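Local coordinates for disulfide isomerase DsbG N-terminal domain-containing protein (Helicobacter pylori, PDB 3TDG) that probably acts as a periplasmic thiol-disulfide oxidoreductase of the DsbG family, with reductase activity in a thioredoxin-fold domain, at residues Ala126-Ile131 and Ile150-Ser155. Residues are numbered along the deposited sequence; the frame is centred on the assembly and turned at random.
Sequences AIFNEI and ILYIVS
F128 and Y152 form an offset stack where the last turn of the long helix 98-129 meets strand 150-155 of the mixed sheet in the thioredoxin-fold domain. Ring centroids 4.2 Å apart and planes inclined by 27° identify the pair as displaced and not quite parallel. The tilt draws the rings together on one side, where F128 CD1 comes within 3.3 Å of Y152 CD1. The two side chains run past each other in opposite senses, and each therefore sets its own CB over the other's ring: F128 CB lies 3.9 Å from the Y152 centroid and Y152 CB 4.1 Å from the F128 centroid, both near the ring normal, which supports two reciprocal CH-pi contacts. Matching first torsions underlie this overlap, since CG stands anti to the carbonyl carbon in F128 (chi1 -67°) and also, more loosely, in Y152 (chi1 -86°).

V154, two residues along and on the same side of the strand as Y152, meets F128 differently. Its CG2 methyl lies in the phenyl plane and abuts the edge at CE1, 3.6 Å away, so one aromatic ring is covered on a face by Y152 and at its rim by V154. All three residues are buried. F249 of helix 235-249 also packs against V154, whose side chain sits close to C159 and C162, a probable thioredoxin-type CxxC pair, but makes no contact with them.

No direct hydrogen bond joins the segments; the polar link passes through water. Y152 OH is hydrogen-bonded to R179 NH1 on the neighbouring strand 177-182, giving the phenol an additional tie within the sheet. The same hydroxyl is hydrogen-bonded to a bridging water 3.0 Å away, and that water donates a 2.7 Å hydrogen bond to F128 O.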
loop_
_atom_site.group_PDB
_atom_site.type_symbol
_atom_site.label_atom_id
_atom_site.label_comp_id
_atom_site.label_asym_id
_atom_site.label_seq_id
_atom_site.Cartn_x
_atom_site.Cartn_y
_atom_site.Cartn_z
ATOM N N ALA A 126 -0.548 -5.287 20.171
ATOM C CA ALA A 126 0.845 -5.462 19.761
ATOM C C ALA A 126 1.758 -4.337 20.275
ATOM O O ALA A 126 2.898 -4.594 20.685
ATOM C CB ALA A 126 0.957 -5.583 18.272
ATOM N N ILE A 127 1.266 -3.095 20.237
ATOM C CA ILE A 127 2.014 -1.981 20.826
ATOM C C ILE A 127 2.327 -2.253 22.297
ATOM O O ILE A 127 3.482 -2.181 22.696
ATOM C CB ILE A 127 1.313 -0.614 20.639
ATOM C CG1 ILE A 127 1.438 -0.183 19.173
ATOM C CG2 ILE A 127 1.931 0.452 21.589
ATOM C CD1 ILE A 127 0.466 0.914 18.776
ATOM N N PHE A 128 1.312 -2.598 23.078
ATOM C CA PHE A 128 1.501 -2.842 24.496
ATOM C C PHE A 128 2.309 -4.094 24.857
ATOM O O PHE A 128 2.949 -4.126 25.914
ATOM C CB PHE A 128 0.169 -2.794 25.230
ATOM C CG PHE A 128 -0.434 -1.430 25.227
ATOM C CD1 PHE A 128 0.166 -0.400 25.948
ATOM C CD2 PHE A 128 -1.560 -1.149 24.456
ATOM C CE1 PHE A 128 -0.353 0.886 25.928
ATOM C CE2 PHE A 128 -2.090 0.138 24.423
ATOM C CZ PHE A 128 -1.485 1.157 25.163
ATOM N N ASN A 129 2.273 -5.103 23.982
ATOM C CA ASN A 129 3.058 -6.328 24.160
ATOM C C ASN A 129 4.517 -6.131 23.816
ATOM O O ASN A 129 5.360 -6.893 24.250
ATOM C CB ASN A 129 2.487 -7.476 23.311
ATOM C CG ASN A 129 1.135 -7.942 23.801
ATOM O OD1 ASN A 129 0.840 -7.900 25.005
ATOM N ND2 ASN A 129 0.291 -8.379 22.873
ATOM N N GLU A 130 4.806 -5.111 23.019
ATOM C CA GLU A 130 6.167 -4.815 22.592
ATOM C C GLU A 130 6.949 -3.908 23.576
ATOM O O GLU A 130 8.168 -3.743 23.434
ATOM C CB GLU A 130 6.101 -4.216 21.189
ATOM C CG GLU A 130 7.315 -3.447 20.669
ATOM C CD GLU A 130 7.011 -2.751 19.332
ATOM O OE1 GLU A 130 6.223 -1.765 19.309
ATOM O OE2 GLU A 130 7.548 -3.198 18.295
ATOM N N ILE A 131 6.259 -3.327 24.559
ATOM C CA ILE A 131 6.910 -2.467 25.583
ATOM C C ILE A 131 7.758 -3.344 26.535
ATOM O O ILE A 131 7.261 -4.363 27.009
ATOM C CB ILE A 131 5.836 -1.677 26.385
ATOM C CG1 ILE A 131 5.122 -0.655 25.483
ATOM C CG2 ILE A 131 6.423 -0.965 27.601
ATOM C CD1 ILE A 131 3.851 -0.079 26.123
ATOM N N ILE A 150 -7.572 -5.147 33.147
ATOM C CA ILE A 150 -6.356 -4.396 32.825
ATOM C C ILE A 150 -6.641 -3.086 32.088
ATOM O O ILE A 150 -7.208 -3.096 30.991
ATOM C CB ILE A 150 -5.348 -5.252 32.004
ATOM C CG1 ILE A 150 -4.957 -6.529 32.767
ATOM C CG2 ILE A 150 -4.097 -4.439 31.639
ATOM C CD1 ILE A 150 -4.029 -6.321 33.956
ATOM N N LEU A 151 -6.226 -1.975 32.702
ATOM C CA LEU A 151 -6.294 -0.651 32.072
ATOM C C LEU A 151 -4.905 -0.077 31.801
ATOM O O LEU A 151 -4.170 0.232 32.730
ATOM C CB LEU A 151 -7.096 0.311 32.950
ATOM C CG LEU A 151 -7.207 1.788 32.562
ATOM C CD1 LEU A 151 -7.823 1.968 31.177
ATOM C CD2 LEU A 151 -8.040 2.494 33.611
ATOM N N TYR A 152 -4.560 0.058 30.530
ATOM C CA TYR A 152 -3.339 0.730 30.137
ATOM C C TYR A 152 -3.570 2.241 30.066
ATOM O O TYR A 152 -4.561 2.692 29.488
ATOM C CB TYR A 152 -2.885 0.239 28.769
ATOM C CG TYR A 152 -2.038 -1.002 28.813
ATOM C CD1 TYR A 152 -0.664 -0.918 29.085
ATOM C CD2 TYR A 152 -2.597 -2.263 28.586
ATOM C CE1 TYR A 152 0.130 -2.059 29.113
ATOM C CE2 TYR A 152 -1.809 -3.419 28.615
ATOM C CZ TYR A 152 -0.448 -3.311 28.878
ATOM O OH TYR A 152 0.349 -4.442 28.921
ATOM N N ILE A 153 -2.658 3.007 30.656
ATOM C CA ILE A 153 -2.687 4.463 30.580
ATOM C C ILE A 153 -1.350 4.998 30.043
ATOM O O ILE A 153 -0.334 4.935 30.732
ATOM C CB ILE A 153 -2.989 5.079 31.962
ATOM C CG1 ILE A 153 -4.296 4.503 32.525
ATOM C CG2 ILE A 153 -3.043 6.640 31.872
ATOM C CD1 ILE A 153 -4.711 5.056 33.837
ATOM N N VAL A 154 -1.341 5.499 28.816
ATOM C CA VAL A 154 -0.140 6.112 28.245
ATOM C C VAL A 154 -0.168 7.584 28.660
ATOM O O VAL A 154 -1.164 8.272 28.438
ATOM C CB VAL A 154 -0.053 5.941 26.734
ATOM C CG1 VAL A 154 1.251 6.567 26.173
ATOM C CG2 VAL A 154 -0.137 4.444 26.355
ATOM N N SER A 155 0.910 8.032 29.303
ATOM C CA SER A 155 0.915 9.277 30.054
ATOM C C SER A 155 2.292 9.963 29.991
ATOM O O SER A 155 3.332 9.299 30.112
ATOM C CB SER A 155 0.537 9.002 31.504
ATOM O OG SER A 155 0.490 10.203 32.281
HETATM O O HOH W 1 3.210 -3.481 28.511
#